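PDB 2VTW: fiber protein 2 from Fowl adenovirus 1, which probably attaches the virion to a host-cell receptor through its trimeric C-terminal head domain, the part present here, at the tip of the capsid spike. Local coordinates for residues Arg70-Phe79 against Tyr164-Ser175; Tyr124-Tyr134 against Ser146-Thr154. One frame throughout, in Å; residues are numbered along the deposited sequence.

Interaction 1 (Arg70-Phe79 against Tyr164-Ser175); sequences RYFTVWVSSF and YNLIAFTFQCAS
Phe-72 carries its CG between its own backbone N and carbonyl carbon (chi1 72°), a setting that turns the ring across the strand onto Phe-171. The two rings are nearly parallel, 8° apart, but slid so far that they barely overlap; instead Phe-171 CB sits over the Phe-72 face, 3.8 Å from the ring centroid. Val-74 CG2 continues this apolar side against Phe-171, and Val-76 CG2 meets Phe-169 CE2 at 3.7 Å. Branched and aromatic residues suit this face: Ile-167, Phe-169 and Phe-171 pack on strands 43-53 and 185-197, while the Phe-72 ring meets Phe-29 edge-to-face. Strands 71-76 and 164-173 are antiparallel neighbours in the beta-sandwich of the fibre head, with paired backbone bonds at Phe-72/Phe-171, Val-74/Phe-169 and Val-76/Ile-167. The other face, with Tyr-71, Thr-73 and Trp-75, is more mixed. Ala-168, small enough to lie beneath an indole, places CB 3.6 Å from the centroid of the six-membered ring of Trp-75. At the next non-hydrogen-bonded pair Thr-170 OG1 donates to Thr-73 OG1 (2.8 Å), and Thr-73 OG1 passes a bond on to Tyr-124 O, so both buried hydroxyls are satisfied. Beyond them Gln-172 lies flat on Tyr-71, its CG over the ring centre and its amide stacked nearly parallel to the ring. Arg-70 finishes this end: NH1 reaches Cys-173 O in the guanidinium plane, at 2.9 Å. At the far end Phe-79 receives the edge of Tyr-164 on its face, a T-shaped pair with planes at 70°, while a water links Ser-78 N to Asn-165 O.

Interaction 2 (Tyr124-Tyr134 against Ser146-Thr154); sequences YASRFGVLESY and SIDVRMQVT
Met-151 extends its long unbranched side chain along Val-130 to Glu-132 and Tyr-134, with CE 3.7 Å from Glu-132 CG and near Tyr-134 OH. Beside it Val-149 CG2 packs against Tyr-134 CD2 at 3.8 Å. On the other face Leu-131 covers a charged group: its CB lies over one face of the Arg-150 guanidinium, and Arg-127 O over the opposite face. Bends at chi2 and chi3 (75° and 66°) fold Arg-150 back so that NH1 bonds Gly-129 O, 2.9 Å away and near the guanidinium plane. Gly-129 suits its place: at these backbone angles (phi 146°) a side chain would meet Met-151 O and the preceding carbonyl. Toward the loop 124-128, the buried amide of Gln-152 is satisfied at both ends. OE1 accepts Phe-128 N on a lone pair and Arg-127 N from above the carbonyl plane; NE2 donates to Tyr-124 OH (2.8 Å) and Thr-154 OG1, fixing the amide's rotation. At the other end Ser-133 OG donates to Asp-148 OD1 at 2.8 Å. Strands 129-140 and 147-157 form a beta hairpin; strand 163-173 flanks 147-157, strand 185-197 lies against Tyr-134 and Met-151, and residues 129-131 and 133-134 pair antiparallel with neighbouring subunits across the trimer interface.

Interaction 1 lies near the centre of the chain and is largely buried; interaction 2 is only partly buried and extends to the subunit interfaces. They share one sheet, in which strands 147-157 and 163-173 are adjacent, and along the chain interaction 2 is nested within the loop that interaction 1 closes. Gln-172 N lies 2.7 Å from Asp-148 O, a probable hydrogen bond, while Trp-75 packs on Tyr-124. The chemistry follows position: aromatic and apolar packing runs over both faces of 70-79 with 164-175, whereas 124-134 with 146-154 relies more on arginine, glutamine and aspartate side chains, and there Arg-135 of a neighbouring subunit bonds Arg-127 O and brings its like charge close to Arg-150.

Interaction 1 (Arg70-Phe79 against Tyr164-Ser175)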
# COMPACT_ATOMS: atom_id res chain seq x y z
N ARG A 70 0.76 21.63 -12.17
CA ARG A 70 -0.06 20.73 -11.35
C ARG A 70 0.76 19.81 -10.41
O ARG A 70 0.20 19.28 -9.43
CB ARG A 70 -0.98 19.91 -12.25
CG ARG A 70 -2.07 20.75 -12.91
CD ARG A 70 -3.04 19.96 -13.75
NE ARG A 70 -2.45 19.33 -14.94
CZ ARG A 70 -2.22 18.02 -15.11
NH1 ARG A 70 -2.50 17.11 -14.17
NH2 ARG A 70 -1.70 17.60 -16.26
N TYR A 71 2.06 19.63 -10.68
CA TYR A 71 2.90 18.70 -9.89
C TYR A 71 3.78 19.43 -8.92
O TYR A 71 4.16 20.56 -9.16
CB TYR A 71 3.79 17.85 -10.78
CG TYR A 71 3.11 16.88 -11.72
CD1 TYR A 71 1.72 16.91 -11.96
CD2 TYR A 71 3.86 15.97 -12.41
CE1 TYR A 71 1.14 16.01 -12.84
CE2 TYR A 71 3.29 15.10 -13.31
CZ TYR A 71 1.94 15.11 -13.50
OH TYR A 71 1.40 14.22 -14.39
N PHE A 72 4.08 18.79 -7.80
CA PHE A 72 5.13 19.27 -6.91
C PHE A 72 5.79 18.13 -6.15
O PHE A 72 5.16 17.09 -5.89
CB PHE A 72 4.61 20.36 -5.97
CG PHE A 72 3.69 19.89 -4.89
CD1 PHE A 72 4.18 19.41 -3.69
CD2 PHE A 72 2.30 20.00 -5.04
CE1 PHE A 72 3.35 19.00 -2.69
CE2 PHE A 72 1.45 19.60 -4.03
CZ PHE A 72 1.96 19.11 -2.85
N THR A 73 7.06 18.34 -5.79
CA THR A 73 7.88 17.27 -5.21
C THR A 73 8.29 17.62 -3.80
O THR A 73 8.66 18.77 -3.50
CB THR A 73 9.12 17.00 -6.07
OG1 THR A 73 8.70 16.64 -7.39
CG2 THR A 73 10.02 15.89 -5.48
N VAL A 74 8.22 16.62 -2.94
CA VAL A 74 8.75 16.66 -1.59
C VAL A 74 9.82 15.53 -1.48
O VAL A 74 9.59 14.38 -1.90
CB VAL A 74 7.63 16.45 -0.54
CG1 VAL A 74 8.22 16.33 0.89
CG2 VAL A 74 6.65 17.60 -0.62
N TRP A 75 11.00 15.89 -0.97
CA TRP A 75 12.09 14.95 -0.72
C TRP A 75 12.11 14.53 0.73
O TRP A 75 12.19 15.38 1.61
CB TRP A 75 13.44 15.61 -1.08
CG TRP A 75 13.66 15.66 -2.53
CD1 TRP A 75 13.41 16.70 -3.35
CD2 TRP A 75 14.15 14.59 -3.35
NE1 TRP A 75 13.72 16.35 -4.65
CE2 TRP A 75 14.17 15.05 -4.67
CE3 TRP A 75 14.55 13.27 -3.10
CZ2 TRP A 75 14.61 14.27 -5.73
CZ3 TRP A 75 14.97 12.50 -4.14
CH2 TRP A 75 15.01 12.99 -5.44
N VAL A 76 12.00 13.24 1.01
CA VAL A 76 12.24 12.75 2.38
C VAL A 76 13.69 12.26 2.46
O VAL A 76 14.14 11.46 1.61
CB VAL A 76 11.27 11.64 2.82
CG1 VAL A 76 11.70 11.02 4.14
CG2 VAL A 76 9.87 12.22 2.94
N SER A 77 14.39 12.74 3.49
CA SER A 77 15.83 12.54 3.63
C SER A 77 16.13 12.05 5.01
O SER A 77 15.43 12.42 5.95
CB SER A 77 16.59 13.83 3.36
OG SER A 77 18.00 13.66 3.49
N SER A 78 17.10 11.13 5.09
CA SER A 78 17.72 10.71 6.33
C SER A 78 19.10 11.42 6.55
O SER A 78 19.73 11.17 7.56
CB SER A 78 17.95 9.19 6.32
OG SER A 78 18.86 8.81 5.28
N PHE A 79 19.53 12.25 5.60
CA PHE A 79 20.81 12.99 5.67
C PHE A 79 20.47 14.47 5.85
O PHE A 79 20.48 15.26 4.89
CB PHE A 79 21.61 12.81 4.38
CG PHE A 79 21.92 11.37 4.02
CD1 PHE A 79 22.91 10.67 4.70
CD2 PHE A 79 21.21 10.73 3.01
CE1 PHE A 79 23.20 9.36 4.36
CE2 PHE A 79 21.50 9.42 2.67
CZ PHE A 79 22.49 8.73 3.33
N TYR A 164 23.59 10.49 -2.67
CA TYR A 164 22.86 10.00 -1.51
C TYR A 164 21.45 9.51 -1.94
O TYR A 164 20.79 10.13 -2.78
CB TYR A 164 22.66 11.11 -0.47
CG TYR A 164 23.92 11.74 0.07
CD1 TYR A 164 24.35 11.49 1.36
CD2 TYR A 164 24.66 12.63 -0.72
CE1 TYR A 164 25.52 12.09 1.87
CE2 TYR A 164 25.84 13.23 -0.23
CZ TYR A 164 26.26 12.95 1.07
OH TYR A 164 27.41 13.55 1.57
N ASN A 165 20.99 8.42 -1.34
CA ASN A 165 19.67 7.85 -1.67
C ASN A 165 18.58 8.42 -0.76
O ASN A 165 18.59 8.25 0.45
CB ASN A 165 19.71 6.34 -1.59
CG ASN A 165 20.67 5.71 -2.60
OD1 ASN A 165 20.78 6.13 -3.76
ND2 ASN A 165 21.38 4.71 -2.14
N LEU A 166 17.65 9.15 -1.39
CA LEU A 166 16.49 9.76 -0.76
C LEU A 166 15.20 9.25 -1.43
O LEU A 166 15.27 8.66 -2.51
CB LEU A 166 16.55 11.28 -0.90
CG LEU A 166 17.45 12.08 0.09
CD1 LEU A 166 18.94 11.73 -0.08
CD2 LEU A 166 17.18 13.58 -0.09
N ILE A 167 14.04 9.53 -0.82
CA ILE A 167 12.73 9.25 -1.42
C ILE A 167 12.08 10.53 -1.99
O ILE A 167 11.81 11.45 -1.25
CB ILE A 167 11.72 8.59 -0.40
CG1 ILE A 167 12.42 7.51 0.45
CG2 ILE A 167 10.48 8.03 -1.18
CD1 ILE A 167 11.69 7.10 1.71
N ALA A 168 11.84 10.57 -3.30
CA ALA A 168 11.09 11.64 -3.94
C ALA A 168 9.60 11.27 -3.98
O ALA A 168 9.24 10.17 -4.41
CB ALA A 168 11.61 11.90 -5.35
N PHE A 169 8.76 12.19 -3.48
CA PHE A 169 7.30 12.09 -3.56
C PHE A 169 6.83 13.19 -4.48
O PHE A 169 6.99 14.36 -4.14
CB PHE A 169 6.65 12.34 -2.21
CG PHE A 169 6.86 11.25 -1.20
CD1 PHE A 169 5.82 10.41 -0.85
CD2 PHE A 169 8.07 11.10 -0.55
CE1 PHE A 169 5.99 9.43 0.10
CE2 PHE A 169 8.25 10.09 0.41
CZ PHE A 169 7.23 9.26 0.73
N THR A 170 6.29 12.85 -5.64
CA THR A 170 5.74 13.88 -6.53
C THR A 170 4.21 13.80 -6.51
O THR A 170 3.61 12.77 -6.87
CB THR A 170 6.31 13.85 -7.95
OG1 THR A 170 7.74 14.03 -7.92
CG2 THR A 170 5.71 14.97 -8.80
N PHE A 171 3.61 14.90 -6.06
CA PHE A 171 2.17 15.05 -5.93
C PHE A 171 1.62 15.58 -7.22
O PHE A 171 2.01 16.65 -7.67
CB PHE A 171 1.85 15.99 -4.77
CG PHE A 171 2.29 15.46 -3.44
CD1 PHE A 171 1.37 14.94 -2.55
CD2 PHE A 171 3.63 15.47 -3.06
CE1 PHE A 171 1.77 14.42 -1.32
CE2 PHE A 171 4.04 14.96 -1.83
CZ PHE A 171 3.12 14.45 -0.95
N GLN A 172 0.73 14.82 -7.84
CA GLN A 172 0.23 15.12 -9.16
C GLN A 172 -1.26 15.50 -9.07
O GLN A 172 -2.14 14.61 -9.02
CB GLN A 172 0.46 13.93 -10.08
CG GLN A 172 1.89 13.36 -9.94
CD GLN A 172 2.22 12.27 -10.92
OE1 GLN A 172 3.39 12.01 -11.22
NE2 GLN A 172 1.18 11.61 -11.46
N CYS A 173 -1.52 16.81 -9.03
CA CYS A 173 -2.88 17.37 -8.93
C CYS A 173 -3.66 17.19 -10.22
O CYS A 173 -3.12 17.40 -11.32
CB CYS A 173 -2.84 18.86 -8.59
SG CYS A 173 -2.18 19.28 -6.99
N ALA A 174 -4.94 16.83 -10.09
CA ALA A 174 -5.81 16.66 -11.28
C ALA A 174 -6.10 18.01 -11.95
O ALA A 174 -6.23 18.06 -13.18
CB ALA A 174 -7.11 15.95 -10.91
N SER A 175 -6.17 19.07 -11.13
CA SER A 175 -6.50 20.44 -11.57
C SER A 175 -5.48 21.46 -11.13
O SER A 175 -4.92 21.38 -10.03
CB SER A 175 -7.85 20.89 -10.98
OG SER A 175 -8.91 20.11 -11.51
O HOH W 1 17.83 9.44 2.95

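Interaction 2 (Tyr124-Tyr134 against Ser146-Thr154)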
# COMPACT_ATOMS: atom_id res chain seq x y z
N TYR A 124 12.64 18.03 -9.31
CA TYR A 124 12.81 16.68 -9.83
C TYR A 124 11.43 15.97 -9.87
O TYR A 124 10.73 15.93 -8.85
CB TYR A 124 13.78 15.91 -8.94
CG TYR A 124 14.04 14.50 -9.41
CD1 TYR A 124 14.96 14.25 -10.42
CD2 TYR A 124 13.37 13.41 -8.85
CE1 TYR A 124 15.21 12.97 -10.86
CE2 TYR A 124 13.62 12.12 -9.30
CZ TYR A 124 14.53 11.92 -10.30
OH TYR A 124 14.81 10.66 -10.76
N ALA A 125 11.07 15.42 -11.03
CA ALA A 125 9.84 14.63 -11.23
C ALA A 125 10.07 13.16 -10.87
O ALA A 125 10.73 12.44 -11.61
CB ALA A 125 9.37 14.71 -12.68
N SER A 126 9.56 12.75 -9.71
CA SER A 126 9.44 11.33 -9.34
C SER A 126 8.61 10.61 -10.40
O SER A 126 7.48 10.99 -10.67
CB SER A 126 8.78 11.24 -7.98
OG SER A 126 8.82 9.94 -7.44
N ARG A 127 9.18 9.57 -11.02
CA ARG A 127 8.49 8.88 -12.13
C ARG A 127 8.40 7.34 -12.10
O ARG A 127 7.55 6.76 -12.77
CB ARG A 127 9.13 9.31 -13.44
CG ARG A 127 8.75 10.73 -13.85
CD ARG A 127 9.25 11.12 -15.23
NE ARG A 127 8.90 10.10 -16.21
CZ ARG A 127 7.73 9.97 -16.82
NH1 ARG A 127 6.71 10.81 -16.59
NH2 ARG A 127 7.57 8.97 -17.68
N PHE A 128 9.28 6.67 -11.34
CA PHE A 128 9.46 5.22 -11.47
C PHE A 128 9.28 4.57 -10.11
O PHE A 128 10.13 4.69 -9.23
CB PHE A 128 10.84 4.88 -12.09
CG PHE A 128 11.10 5.60 -13.38
CD1 PHE A 128 10.49 5.19 -14.55
CD2 PHE A 128 11.92 6.73 -13.41
CE1 PHE A 128 10.71 5.89 -15.75
CE2 PHE A 128 12.14 7.42 -14.58
CZ PHE A 128 11.54 7.00 -15.76
N GLY A 129 8.17 3.85 -9.98
CA GLY A 129 7.74 3.33 -8.71
C GLY A 129 6.22 3.34 -8.67
O GLY A 129 5.56 3.50 -9.71
N VAL A 130 5.67 3.13 -7.49
CA VAL A 130 4.24 3.00 -7.33
C VAL A 130 3.58 4.38 -7.45
O VAL A 130 4.16 5.38 -7.02
CB VAL A 130 3.87 2.35 -5.96
CG1 VAL A 130 4.06 3.33 -4.82
CG2 VAL A 130 2.43 1.82 -5.99
N LEU A 131 2.37 4.41 -8.01
CA LEU A 131 1.52 5.59 -8.04
C LEU A 131 0.28 5.32 -7.20
O LEU A 131 -0.47 4.39 -7.51
CB LEU A 131 1.09 5.90 -9.48
CG LEU A 131 0.26 7.17 -9.65
CD1 LEU A 131 1.13 8.43 -9.47
CD2 LEU A 131 -0.48 7.16 -10.99
N GLU A 132 0.09 6.09 -6.12
CA GLU A 132 -1.05 5.94 -5.24
C GLU A 132 -2.02 7.11 -5.41
O GLU A 132 -1.60 8.24 -5.59
CB GLU A 132 -0.58 5.89 -3.80
CG GLU A 132 0.24 4.65 -3.42
CD GLU A 132 -0.57 3.38 -3.19
OE1 GLU A 132 -1.77 3.26 -3.61
OE2 GLU A 132 0.02 2.48 -2.55
N SER A 133 -3.32 6.85 -5.30
CA SER A 133 -4.34 7.88 -5.53
C SER A 133 -4.93 8.38 -4.23
O SER A 133 -5.33 7.60 -3.41
CB SER A 133 -5.44 7.35 -6.46
OG SER A 133 -4.88 6.88 -7.70
N TYR A 134 -4.94 9.70 -4.05
CA TYR A 134 -5.52 10.31 -2.84
C TYR A 134 -6.52 11.39 -3.19
O TYR A 134 -6.45 12.02 -4.25
CB TYR A 134 -4.44 10.95 -1.92
CG TYR A 134 -3.44 9.97 -1.46
CD1 TYR A 134 -3.49 9.43 -0.18
CD2 TYR A 134 -2.44 9.55 -2.32
CE1 TYR A 134 -2.55 8.48 0.22
CE2 TYR A 134 -1.52 8.62 -1.94
CZ TYR A 134 -1.59 8.08 -0.68
OH TYR A 134 -0.63 7.15 -0.37
N SER A 146 -8.43 15.42 -7.06
CA SER A 146 -7.63 14.33 -6.49
C SER A 146 -6.15 14.49 -6.88
O SER A 146 -5.83 15.12 -7.88
CB SER A 146 -8.15 12.95 -6.93
OG SER A 146 -9.32 12.61 -6.19
N ILE A 147 -5.28 13.89 -6.08
CA ILE A 147 -3.83 14.00 -6.23
C ILE A 147 -3.27 12.58 -6.18
O ILE A 147 -3.47 11.86 -5.22
CB ILE A 147 -3.19 14.85 -5.06
CG1 ILE A 147 -3.68 16.30 -5.08
CG2 ILE A 147 -1.68 14.82 -5.15
CD1 ILE A 147 -3.25 17.13 -3.85
N ASP A 148 -2.61 12.16 -7.25
CA ASP A 148 -1.85 10.92 -7.23
C ASP A 148 -0.44 11.27 -6.78
O ASP A 148 0.06 12.36 -7.10
CB ASP A 148 -1.78 10.34 -8.62
CG ASP A 148 -3.13 9.84 -9.12
OD1 ASP A 148 -3.95 9.41 -8.29
OD2 ASP A 148 -3.31 9.87 -10.35
N VAL A 149 0.18 10.36 -6.02
CA VAL A 149 1.56 10.53 -5.61
C VAL A 149 2.44 9.40 -6.17
O VAL A 149 2.20 8.21 -5.89
CB VAL A 149 1.67 10.56 -4.07
CG1 VAL A 149 3.08 10.98 -3.66
CG2 VAL A 149 0.61 11.50 -3.46
N ARG A 150 3.44 9.77 -6.98
CA ARG A 150 4.51 8.86 -7.41
C ARG A 150 5.63 8.84 -6.37
O ARG A 150 6.09 9.88 -5.93
CB ARG A 150 5.06 9.28 -8.76
CG ARG A 150 6.08 8.29 -9.36
CD ARG A 150 5.42 7.07 -9.89
NE ARG A 150 4.56 7.36 -11.02
CZ ARG A 150 3.87 6.46 -11.71
NH1 ARG A 150 3.90 5.19 -11.37
NH2 ARG A 150 3.14 6.84 -12.75
N MET A 151 6.07 7.64 -5.97
CA MET A 151 7.09 7.51 -4.95
C MET A 151 8.30 6.71 -5.49
O MET A 151 8.14 5.59 -6.00
CB MET A 151 6.50 6.87 -3.71
CG MET A 151 5.23 7.59 -3.19
SD MET A 151 4.27 6.51 -2.13
CE MET A 151 2.66 7.24 -2.29
N GLN A 152 9.49 7.33 -5.41
CA GLN A 152 10.67 6.83 -6.07
C GLN A 152 11.92 7.09 -5.22
O GLN A 152 12.32 8.24 -5.00
CB GLN A 152 10.82 7.49 -7.44
CG GLN A 152 12.02 6.99 -8.29
CD GLN A 152 12.34 7.98 -9.39
OE1 GLN A 152 11.62 8.08 -10.38
NE2 GLN A 152 13.41 8.74 -9.20
N VAL A 153 12.52 6.01 -4.72
CA VAL A 153 13.85 6.13 -4.11
C VAL A 153 14.84 6.50 -5.23
O VAL A 153 14.89 5.86 -6.28
CB VAL A 153 14.26 4.85 -3.42
CG1 VAL A 153 15.74 4.90 -3.01
CG2 VAL A 153 13.38 4.62 -2.21
N THR A 154 15.61 7.55 -4.99
CA THR A 154 16.38 8.21 -6.05
C THR A 154 17.77 8.58 -5.54
O THR A 154 17.90 9.05 -4.41
CB THR A 154 15.69 9.54 -6.47
OG1 THR A 154 14.30 9.32 -6.77
CG2 THR A 154 16.38 10.13 -7.65
O HOH W 2 4.99 10.06 -12.34